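Local coordinates for protein methylxanthine N3-demethylase NdmB (Pseudomonas putida, PDB 6ICL) that removes the N3-methyl group of theobromine and related methylxanthines, releasing formaldehyde, as a Rieske-type non-haem iron oxygenase that degrades caffeine, at residues G63-L68 with S86-I91; N44-A49 with G55-T60; R93-A98 with G109-E114; F36-C41 with A277-N282. All coordinates share one frame; numbering follows the deposited sequence.

Interaction 1: residues G63-L68 with S86-I91; sequences GEKLVL and SAQLSI. With FES (Fe2/s2 (inorganic) cluster), chain B.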
# COMPACT_ATOMS: atom_id res chain seq x y z
N GLY A 63 26.17 6.13 -14.82
CA GLY A 63 25.29 5.42 -15.73
C GLY A 63 25.69 4.00 -16.02
O GLY A 63 24.90 3.26 -16.61
N GLU A 64 26.89 3.57 -15.61
CA GLU A 64 27.36 2.22 -15.87
C GLU A 64 26.92 1.28 -14.76
O GLU A 64 27.03 1.61 -13.58
CB GLU A 64 28.89 2.15 -15.98
CG GLU A 64 29.52 3.25 -16.79
CD GLU A 64 29.59 2.92 -18.25
OE1 GLU A 64 30.29 3.66 -18.98
OE2 GLU A 64 28.96 1.93 -18.69
N LYS A 65 26.48 0.09 -15.14
CA LYS A 65 26.16 -0.96 -14.20
C LYS A 65 27.41 -1.79 -13.94
O LYS A 65 27.98 -2.38 -14.86
CB LYS A 65 25.02 -1.82 -14.75
CG LYS A 65 23.86 -0.95 -15.29
CD LYS A 65 22.48 -1.62 -15.18
CE LYS A 65 22.42 -3.01 -15.79
NZ LYS A 65 20.99 -3.40 -16.05
N LEU A 66 27.84 -1.83 -12.69
CA LEU A 66 29.06 -2.49 -12.25
C LEU A 66 28.69 -3.59 -11.27
O LEU A 66 27.69 -3.48 -10.55
CB LEU A 66 30.02 -1.52 -11.51
CG LEU A 66 30.40 -0.18 -12.19
CD1 LEU A 66 31.38 0.60 -11.32
CD2 LEU A 66 30.99 -0.41 -13.56
N VAL A 67 29.52 -4.63 -11.21
CA VAL A 67 29.42 -5.64 -10.16
C VAL A 67 30.65 -5.54 -9.27
O VAL A 67 31.77 -5.36 -9.77
CB VAL A 67 29.27 -7.06 -10.76
CG1 VAL A 67 30.39 -7.36 -11.78
CG2 VAL A 67 29.24 -8.11 -9.64
N LEU A 68 30.43 -5.57 -7.97
CA LEU A 68 31.48 -5.66 -6.97
C LEU A 68 31.49 -7.08 -6.41
O LEU A 68 30.43 -7.64 -6.11
CB LEU A 68 31.26 -4.66 -5.83
CG LEU A 68 31.11 -3.18 -6.24
CD1 LEU A 68 30.89 -2.30 -5.03
CD2 LEU A 68 32.33 -2.69 -7.04
N SER A 86 24.83 -12.01 -21.47
CA SER A 86 24.51 -10.69 -20.94
C SER A 86 23.77 -10.73 -19.61
O SER A 86 23.22 -9.69 -19.22
CB SER A 86 23.68 -9.85 -21.91
OG SER A 86 24.32 -9.72 -23.16
N ALA A 87 23.74 -11.86 -18.90
CA ALA A 87 23.15 -11.87 -17.56
C ALA A 87 23.92 -10.95 -16.61
O ALA A 87 25.10 -10.66 -16.81
CB ALA A 87 23.12 -13.30 -17.01
N GLN A 88 23.24 -10.49 -15.55
CA GLN A 88 23.91 -9.67 -14.54
C GLN A 88 24.74 -10.55 -13.62
O GLN A 88 24.20 -11.40 -12.90
CB GLN A 88 22.91 -8.87 -13.73
CG GLN A 88 22.54 -7.56 -14.40
CD GLN A 88 21.58 -6.76 -13.54
OE1 GLN A 88 20.39 -7.03 -13.52
NE2 GLN A 88 22.11 -5.78 -12.81
N LEU A 89 26.05 -10.30 -13.59
CA LEU A 89 26.92 -11.03 -12.68
C LEU A 89 26.61 -10.71 -11.23
O LEU A 89 26.86 -11.55 -10.34
CB LEU A 89 28.40 -10.73 -13.02
CG LEU A 89 28.78 -11.09 -14.47
CD1 LEU A 89 30.17 -10.58 -14.84
CD2 LEU A 89 28.72 -12.60 -14.69
N SER A 90 26.01 -9.54 -10.96
CA SER A 90 25.79 -9.10 -9.58
C SER A 90 24.75 -9.94 -8.86
O SER A 90 24.65 -9.85 -7.62
CB SER A 90 25.38 -7.62 -9.55
OG SER A 90 24.17 -7.40 -10.28
N ILE A 91 23.96 -10.74 -9.58
CA ILE A 91 23.07 -11.72 -8.96
C ILE A 91 23.64 -13.15 -9.08
O ILE A 91 22.90 -14.11 -8.90
CB ILE A 91 21.63 -11.64 -9.51
CG1 ILE A 91 21.53 -12.10 -10.96
CG2 ILE A 91 21.07 -10.21 -9.35
CD1 ILE A 91 20.07 -12.07 -11.53
FE1 FES B . 25.69 -17.54 -20.01
FE2 FES B . 26.70 -15.73 -18.19
S1 FES B . 25.01 -15.42 -19.58
S2 FES B . 27.26 -17.83 -18.53
O HOH W 1 19.42 -5.66 -16.22
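The one flat group that meets the other segment here is the carboxamide of Gln88, and it is met from its nitrogen end: NE2 lies 4.1 Å from CE of Lys65, whose chain passes at about a right angle. At the oxygen end, a water accepts from Lys65 NZ at 2.8 Å and reaches Gln88 OE1 through a weak bond. Lys65 gets there by a bend at chi3 (-52°).

Strand 64-71 belongs to the Rieske domain, and 86-91 is the segment that follows the first pair of predicted cluster ligands, Cys82 and His84. Ala87 CB touches the inorganic sulfide S1 at 3.8 Å, so the segment that lines the cluster at one end packs on the strand with the other.

That packing is done by the two branches of Val67. CG2 presses on Ser90 CA at 3.6 Å, while CG1 meets Leu89 CB at 4.1 Å, the two side chains crossing obliquely. Beyond the contact Leu89 reaches the side chains of Cys82 and Cys105. Asp80 OD2 holds both OG of Ser90 and NE2 of Gln88. From the second subunit, Trp322 makes a cation-pi contact with Lys65, and Ser320 OG bonds the backbone N of Gln88.

Interaction 2: residues N44-A49 with G55-T60; sequences NEFERA and GPMGVT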
# COMPACT_ATOMS: atom_id res chain seq x y z
N ASN A 44 30.62 -1.65 4.76
CA ASN A 44 29.49 -2.30 5.41
C ASN A 44 28.36 -2.58 4.42
O ASN A 44 27.79 -3.69 4.39
CB ASN A 44 28.99 -1.43 6.55
CG ASN A 44 28.11 -2.19 7.48
OD1 ASN A 44 26.88 -2.09 7.42
ND2 ASN A 44 28.73 -3.00 8.35
N GLU A 45 27.99 -1.57 3.62
CA GLU A 45 26.99 -1.78 2.58
C GLU A 45 27.38 -2.92 1.64
O GLU A 45 26.53 -3.73 1.25
CB GLU A 45 26.78 -0.48 1.78
CG GLU A 45 25.82 0.50 2.48
CD GLU A 45 25.88 1.91 1.91
OE1 GLU A 45 25.18 2.78 2.44
OE2 GLU A 45 26.64 2.16 0.94
N PHE A 46 28.66 -3.00 1.26
CA PHE A 46 29.07 -4.07 0.37
C PHE A 46 28.92 -5.45 1.04
O PHE A 46 28.46 -6.41 0.41
CB PHE A 46 30.52 -3.86 -0.06
CG PHE A 46 31.12 -5.07 -0.67
CD1 PHE A 46 30.85 -5.38 -2.01
CD2 PHE A 46 31.90 -5.93 0.08
CE1 PHE A 46 31.39 -6.53 -2.59
CE2 PHE A 46 32.42 -7.07 -0.48
CZ PHE A 46 32.17 -7.37 -1.83
N GLU A 47 29.32 -5.55 2.30
CA GLU A 47 29.27 -6.84 3.00
C GLU A 47 27.84 -7.28 3.30
O GLU A 47 27.57 -8.48 3.34
CB GLU A 47 30.10 -6.76 4.29
CG GLU A 47 31.61 -6.63 3.99
CD GLU A 47 32.47 -6.60 5.26
OE1 GLU A 47 31.92 -6.35 6.35
OE2 GLU A 47 33.69 -6.86 5.16
N ARG A 48 26.90 -6.34 3.47
CA ARG A 48 25.48 -6.64 3.68
C ARG A 48 24.72 -6.97 2.40
O ARG A 48 23.57 -7.42 2.50
CB ARG A 48 24.76 -5.44 4.31
CG ARG A 48 24.89 -5.30 5.79
CD ARG A 48 24.69 -3.82 6.23
NE ARG A 48 23.89 -2.99 5.32
CZ ARG A 48 23.91 -1.64 5.31
NH1 ARG A 48 24.71 -0.97 6.14
NH2 ARG A 48 23.14 -0.96 4.47
N ALA A 49 25.28 -6.71 1.22
CA ALA A 49 24.57 -6.89 -0.04
C ALA A 49 24.31 -8.36 -0.40
O ALA A 49 23.45 -8.64 -1.24
CB ALA A 49 25.37 -6.25 -1.17
N GLY A 55 29.86 -10.29 -1.52
CA GLY A 55 29.20 -10.00 -2.78
C GLY A 55 28.76 -11.28 -3.46
O GLY A 55 28.72 -12.33 -2.83
N PRO A 56 28.43 -11.21 -4.75
CA PRO A 56 28.52 -10.03 -5.62
C PRO A 56 27.43 -8.99 -5.32
O PRO A 56 26.41 -9.33 -4.69
CB PRO A 56 28.38 -10.62 -7.02
CG PRO A 56 27.47 -11.86 -6.81
CD PRO A 56 27.88 -12.39 -5.45
N MET A 57 27.67 -7.74 -5.70
CA MET A 57 26.74 -6.65 -5.43
C MET A 57 26.70 -5.77 -6.67
O MET A 57 27.69 -5.68 -7.41
CB MET A 57 27.16 -5.83 -4.18
CG MET A 57 27.40 -4.30 -4.38
SD MET A 57 27.32 -3.40 -2.84
CE MET A 57 26.13 -2.09 -3.12
N GLY A 58 25.55 -5.15 -6.91
CA GLY A 58 25.38 -4.23 -8.03
C GLY A 58 25.42 -2.78 -7.55
O GLY A 58 24.87 -2.45 -6.51
N VAL A 59 26.12 -1.94 -8.32
CA VAL A 59 26.15 -0.49 -8.12
C VAL A 59 26.09 0.15 -9.50
O VAL A 59 26.42 -0.48 -10.51
CB VAL A 59 27.40 0.04 -7.38
CG1 VAL A 59 27.46 -0.47 -5.95
CG2 VAL A 59 28.69 -0.32 -8.16
N THR A 60 25.69 1.41 -9.53
CA THR A 60 25.66 2.18 -10.76
C THR A 60 26.54 3.41 -10.59
O THR A 60 26.44 4.12 -9.58
CB THR A 60 24.22 2.54 -11.13
OG1 THR A 60 23.49 1.31 -11.30
CG2 THR A 60 24.16 3.33 -12.44
O HOH W 2 28.16 -9.20 0.51
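With its CG anti to the backbone N (chi1 166°), Phe46 swings its ring from helix 43-48 across to Gly55 and to Met57, the first residue of strand 57-61. Met57 answers with a chi1 of 122°, well away from a staggered position, and a bend at chi3; its sulfur is thereby laid against the helix, 3.7 Å from Phe46 CA. SD also lies 4.1 Å from Phe46 CD1, approaching the ring obliquely. Ala49 comes in beside it, its methyl CB 3.5 Å from Met57 CB.

At the far end of the ring, CZ meets the backbone N of Gly55 at 3.7 Å. A side chain on Gly55 would be pressed against Phe46 CE1, and its backbone angles call for glycine in any case; a cis peptide bond to Pro56 follows. A water ties the two backbones together, accepting from Gly55 N at 2.9 Å and lying 2.8 Å from Phe46 O, to which it can donate. The ring also touches Leu68 and Arg70 of strand 64-71, and Cys41 touches both Phe46 and Met57. The arrangement is a Met-aromatic contact, with SD 5.4 Å from the ring centroid, packing a short helix on the edge strand of the Rieske domain's six-stranded antiparallel sheet.

Interaction 3: residues R93-A98 with G109-E114; sequences RVCSNA and GWRYDE. With FES (Fe2/s2 (inorganic) cluster), chain B.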
# COMPACT_ATOMS: atom_id res chain seq x y z
N ARG A 93 27.33 -15.49 -7.94
CA ARG A 93 27.90 -15.87 -6.66
C ARG A 93 29.42 -15.88 -6.77
O ARG A 93 29.98 -16.14 -7.83
CB ARG A 93 27.39 -17.25 -6.20
CG ARG A 93 28.03 -18.43 -6.93
CD ARG A 93 27.49 -19.76 -6.35
NE ARG A 93 28.14 -20.93 -6.94
CZ ARG A 93 29.03 -21.70 -6.31
NH1 ARG A 93 29.39 -21.42 -5.06
NH2 ARG A 93 29.56 -22.75 -6.94
N VAL A 94 30.06 -15.59 -5.64
CA VAL A 94 31.50 -15.79 -5.49
C VAL A 94 31.71 -17.26 -5.13
O VAL A 94 31.12 -17.76 -4.18
CB VAL A 94 32.08 -14.88 -4.40
CG1 VAL A 94 33.49 -15.34 -4.04
CG2 VAL A 94 32.07 -13.44 -4.88
N CYS A 95 32.51 -17.96 -5.93
CA CYS A 95 32.80 -19.37 -5.70
C CYS A 95 34.32 -19.58 -5.77
O CYS A 95 35.07 -18.72 -6.24
CB CYS A 95 32.08 -20.25 -6.72
SG CYS A 95 32.68 -19.95 -8.40
N SER A 96 34.79 -20.73 -5.30
CA SER A 96 36.23 -20.98 -5.27
C SER A 96 36.56 -22.31 -5.91
O SER A 96 35.80 -23.28 -5.82
CB SER A 96 36.77 -20.98 -3.85
OG SER A 96 36.28 -22.12 -3.18
N ASN A 97 37.71 -22.35 -6.56
CA ASN A 97 38.25 -23.57 -7.13
C ASN A 97 39.76 -23.57 -6.88
O ASN A 97 40.44 -22.59 -7.21
CB ASN A 97 37.94 -23.66 -8.63
CG ASN A 97 38.35 -25.00 -9.23
OD1 ASN A 97 38.12 -26.06 -8.63
ND2 ASN A 97 38.95 -24.95 -10.41
N ALA A 98 40.26 -24.65 -6.28
CA ALA A 98 41.70 -24.80 -6.04
C ALA A 98 42.26 -23.58 -5.32
O ALA A 98 43.25 -22.99 -5.74
CB ALA A 98 42.44 -25.04 -7.36
N GLY A 109 27.06 -20.14 -15.73
CA GLY A 109 28.14 -20.49 -14.84
C GLY A 109 29.54 -20.09 -15.25
O GLY A 109 30.50 -20.56 -14.64
N TRP A 110 29.71 -19.21 -16.25
CA TRP A 110 31.06 -18.78 -16.59
C TRP A 110 31.68 -18.12 -15.37
O TRP A 110 31.00 -17.46 -14.58
CB TRP A 110 31.05 -17.81 -17.78
CG TRP A 110 30.66 -18.44 -19.10
CD1 TRP A 110 29.98 -19.61 -19.29
CD2 TRP A 110 30.93 -17.91 -20.42
NE1 TRP A 110 29.81 -19.84 -20.65
CE2 TRP A 110 30.38 -18.82 -21.36
CE3 TRP A 110 31.58 -16.77 -20.89
CZ2 TRP A 110 30.47 -18.62 -22.74
CZ3 TRP A 110 31.66 -16.56 -22.27
CH2 TRP A 110 31.11 -17.48 -23.17
N ARG A 111 32.97 -18.37 -15.18
CA ARG A 111 33.68 -17.86 -14.02
C ARG A 111 34.65 -16.78 -14.46
O ARG A 111 35.39 -16.97 -15.44
CB ARG A 111 34.42 -18.98 -13.30
CG ARG A 111 33.53 -20.14 -12.92
CD ARG A 111 34.02 -20.85 -11.67
NE ARG A 111 33.75 -22.28 -11.70
CZ ARG A 111 33.52 -23.02 -10.62
NH1 ARG A 111 33.51 -22.47 -9.41
NH2 ARG A 111 33.29 -24.32 -10.76
N TYR A 112 34.67 -15.67 -13.73
CA TYR A 112 35.56 -14.56 -14.03
C TYR A 112 36.54 -14.37 -12.87
O TYR A 112 36.18 -14.53 -11.70
CB TYR A 112 34.77 -13.27 -14.30
CG TYR A 112 33.94 -13.35 -15.56
CD1 TYR A 112 34.47 -12.94 -16.78
CD2 TYR A 112 32.65 -13.86 -15.54
CE1 TYR A 112 33.71 -13.03 -17.96
CE2 TYR A 112 31.89 -13.95 -16.69
CZ TYR A 112 32.42 -13.53 -17.89
OH TYR A 112 31.64 -13.63 -19.02
N ASP A 113 37.79 -14.03 -13.21
CA ASP A 113 38.79 -13.73 -12.20
C ASP A 113 38.84 -12.23 -11.97
O ASP A 113 38.13 -11.47 -12.62
CB ASP A 113 40.17 -14.25 -12.61
CG ASP A 113 40.70 -13.61 -13.90
OD1 ASP A 113 40.29 -12.50 -14.30
OD2 ASP A 113 41.55 -14.25 -14.54
N GLU A 114 39.74 -11.80 -11.07
CA GLU A 114 39.85 -10.40 -10.67
C GLU A 114 40.18 -9.47 -11.83
O GLU A 114 39.96 -8.25 -11.70
CB GLU A 114 40.92 -10.25 -9.58
CG GLU A 114 42.14 -11.14 -9.79
CD GLU A 114 42.03 -12.43 -8.99
OE1 GLU A 114 41.99 -12.33 -7.74
OE2 GLU A 114 41.97 -13.52 -9.61
FE1 FES B . 25.69 -17.54 -20.01
FE2 FES B . 26.70 -15.73 -18.19
S1 FES B . 25.01 -15.42 -19.58
S2 FES B . 27.26 -17.83 -18.53
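Arg111 and Cys95 start their side chains toward each other's strand across the small four-stranded antiparallel sheet that carries the cluster-binding part of the Rieske domain. Their strands are not neighbours: strand 100-104 runs between 93-97 and 111-112, and the nearest CA atoms, those of Cys95 and Arg111, are still 8.5 Å apart. The arginine bridges that width with a long chain bent at chi3 (-147°), passing over the sheet beside Tyr102 and Leu120. Its CD comes to 3.6 Å from Cys95 SG, and the contact rests on that approach; the modelled position of NH1 against the same sulfur is too close to be trusted.

A second guanidinium closes in from the other strand. One face of the Arg93 guanidinium has Cys95 CB near its rim, and Arg93 NH2 lies 4.7 Å from NH1 of Arg111. The like charges are probably eased by Glu104, which forms a salt bridge with Arg93 NE. A serine in place of Arg111 would probably open a gap beside Cys95 SG and strip cover from Tyr102 in the intervening strand.

The residues on either side of Arg111 in sequence reach the cluster region. Tyr112 packs on Cys82, a predicted cluster ligand, and its OH bonds the backbone N of Ala83. Trp110, its ring stacked with that of His84 and packed on Val333 of the second subunit, turns one face to the cluster, with CD1 3.3 Å from the inorganic sulfide S2.

Interaction 4: residues F36-C41 with A277-N282; sequences FWHPVC and ASPVDN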
# COMPACT_ATOMS: atom_id res chain seq x y z
N PHE A 36 38.23 10.11 -12.49
CA PHE A 36 38.34 10.29 -11.05
C PHE A 36 37.85 9.06 -10.30
O PHE A 36 37.08 8.25 -10.81
CB PHE A 36 37.55 11.53 -10.62
CG PHE A 36 38.09 12.81 -11.18
CD1 PHE A 36 37.70 13.25 -12.44
CD2 PHE A 36 38.97 13.59 -10.43
CE1 PHE A 36 38.20 14.48 -12.97
CE2 PHE A 36 39.47 14.80 -10.93
CZ PHE A 36 39.09 15.24 -12.21
N TRP A 37 38.35 8.92 -9.07
CA TRP A 37 37.85 7.92 -8.14
C TRP A 37 36.52 8.38 -7.56
O TRP A 37 36.41 9.50 -7.06
CB TRP A 37 38.84 7.69 -7.01
CG TRP A 37 40.13 7.09 -7.43
CD1 TRP A 37 41.23 7.76 -7.89
CD2 TRP A 37 40.50 5.70 -7.37
NE1 TRP A 37 42.24 6.87 -8.14
CE2 TRP A 37 41.83 5.60 -7.83
CE3 TRP A 37 39.83 4.54 -6.98
CZ2 TRP A 37 42.52 4.37 -7.91
CZ3 TRP A 37 40.50 3.32 -7.07
CH2 TRP A 37 41.84 3.25 -7.53
N HIS A 38 35.51 7.51 -7.64
CA HIS A 38 34.20 7.80 -7.06
C HIS A 38 33.83 6.71 -6.05
O HIS A 38 34.08 5.53 -6.30
CB HIS A 38 33.13 7.87 -8.13
CG HIS A 38 33.37 8.94 -9.14
ND1 HIS A 38 33.27 10.28 -8.84
CD2 HIS A 38 33.72 8.87 -10.44
CE1 HIS A 38 33.56 10.99 -9.91
NE2 HIS A 38 33.82 10.16 -10.90
N PRO A 39 33.22 7.08 -4.93
CA PRO A 39 32.74 6.07 -3.99
C PRO A 39 31.45 5.44 -4.52
O PRO A 39 30.57 6.13 -5.05
CB PRO A 39 32.49 6.88 -2.72
CG PRO A 39 31.97 8.24 -3.29
CD PRO A 39 32.70 8.43 -4.62
N VAL A 40 31.37 4.11 -4.42
CA VAL A 40 30.18 3.40 -4.88
C VAL A 40 29.37 2.79 -3.73
O VAL A 40 28.14 2.68 -3.86
CB VAL A 40 30.54 2.33 -5.93
CG1 VAL A 40 30.99 3.01 -7.23
CG2 VAL A 40 31.60 1.36 -5.36
N CYS A 41 29.99 2.46 -2.61
CA CYS A 41 29.24 2.02 -1.44
C CYS A 41 30.20 2.00 -0.26
O CYS A 41 31.42 2.06 -0.43
CB CYS A 41 28.62 0.62 -1.66
SG CYS A 41 29.88 -0.67 -1.99
N ALA A 277 30.08 13.17 -2.99
CA ALA A 277 28.91 12.84 -3.78
C ALA A 277 29.34 11.96 -4.94
O ALA A 277 30.29 12.28 -5.64
CB ALA A 277 28.22 14.11 -4.29
N SER A 278 28.65 10.83 -5.12
CA SER A 278 28.98 9.94 -6.22
C SER A 278 28.02 10.15 -7.38
O SER A 278 26.80 10.13 -7.19
CB SER A 278 28.90 8.50 -5.74
OG SER A 278 29.27 7.62 -6.79
N PRO A 279 28.52 10.37 -8.61
CA PRO A 279 27.63 10.59 -9.75
C PRO A 279 27.01 9.29 -10.25
O PRO A 279 27.51 8.67 -11.18
CB PRO A 279 28.56 11.20 -10.80
CG PRO A 279 29.92 10.53 -10.48
CD PRO A 279 29.96 10.41 -8.98
N VAL A 280 25.89 8.91 -9.64
CA VAL A 280 25.23 7.64 -9.97
C VAL A 280 24.75 7.64 -11.42
O VAL A 280 25.06 6.74 -12.20
CB VAL A 280 24.08 7.38 -8.99
CG1 VAL A 280 23.24 6.20 -9.48
CG2 VAL A 280 24.65 7.10 -7.58
N ASP A 281 23.94 8.63 -11.78
CA ASP A 281 23.42 8.75 -13.13
C ASP A 281 23.06 10.21 -13.36
O ASP A 281 23.41 11.08 -12.55
CB ASP A 281 22.21 7.83 -13.37
CG ASP A 281 21.07 8.08 -12.38
OD1 ASP A 281 21.06 9.14 -11.71
OD2 ASP A 281 20.18 7.21 -12.24
N ASN A 282 22.33 10.47 -14.43
CA ASN A 282 22.03 11.84 -14.83
C ASN A 282 21.03 12.53 -13.91
O ASN A 282 20.82 13.74 -14.08
CB ASN A 282 21.51 11.87 -16.26
CG ASN A 282 20.18 11.17 -16.42
OD1 ASN A 282 20.07 9.96 -16.19
ND2 ASN A 282 19.15 11.91 -16.81
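Ser278 donates its hydroxyl to the carbonyl of Pro39, OG to O 2.6 Å, a short bond that arrives nearly along the C=O axis (162° at the oxygen). It joins two domains of the Rieske oxygenase: strand 37-42 on the edge of the Rieske domain's sheet, and strand 270-281 of the C-terminal domain's seven-stranded sheet. The short strand segments cross at -79°, so they touch at one crossing, side chain to side chain and side chain to backbone carbonyl, without pairing as strands. OG reaches the carbonyl because it stands anti to the Ser278 backbone N (chi1 -177°).

Next to this bond, Pro279 lies over one face of the His38 imidazole in a CH-pi contact, its CD 3.7 Å from the ring centroid. On the opposite face the carbonyl carbon of Phe36 lies off-centre, above the rim, and NE2 fixes the ring's turn by bonding Leu33 O. Replacing His38 by alanine is likely to take away the ring face under Pro279 and leave the Leu33 carbonyl without this donor. Pro279 is itself the centre of an inverse gamma turn, closed by a weak bond from Val280 N to Ser278 O. Pro39 CG packs on Ser278 CB at 3.9 Å.

In the fold
Interaction 4 is the buried one, its centre about 5 Å from the centre of the chain, and joins the Rieske and C-terminal domains by one short hydrogen bond and a proline on a ring. The other three lie farther out, partly buried, within the Rieske domain. Interactions 1, 2 and 4 all reach its larger sheet, 4 through edge strand 37-42; strands 57-61 and 64-71 of 2 and 1 are neighbours, bonded Leu68 N to Met57 O, and each packs a different element, a short helix or a cluster-side loop, mostly by apolar contact. Interaction 3 sits in the smaller sheet, with arginines at its surface; like interaction 1 it touches cluster and second subunit, and Leu89 meets Tyr112.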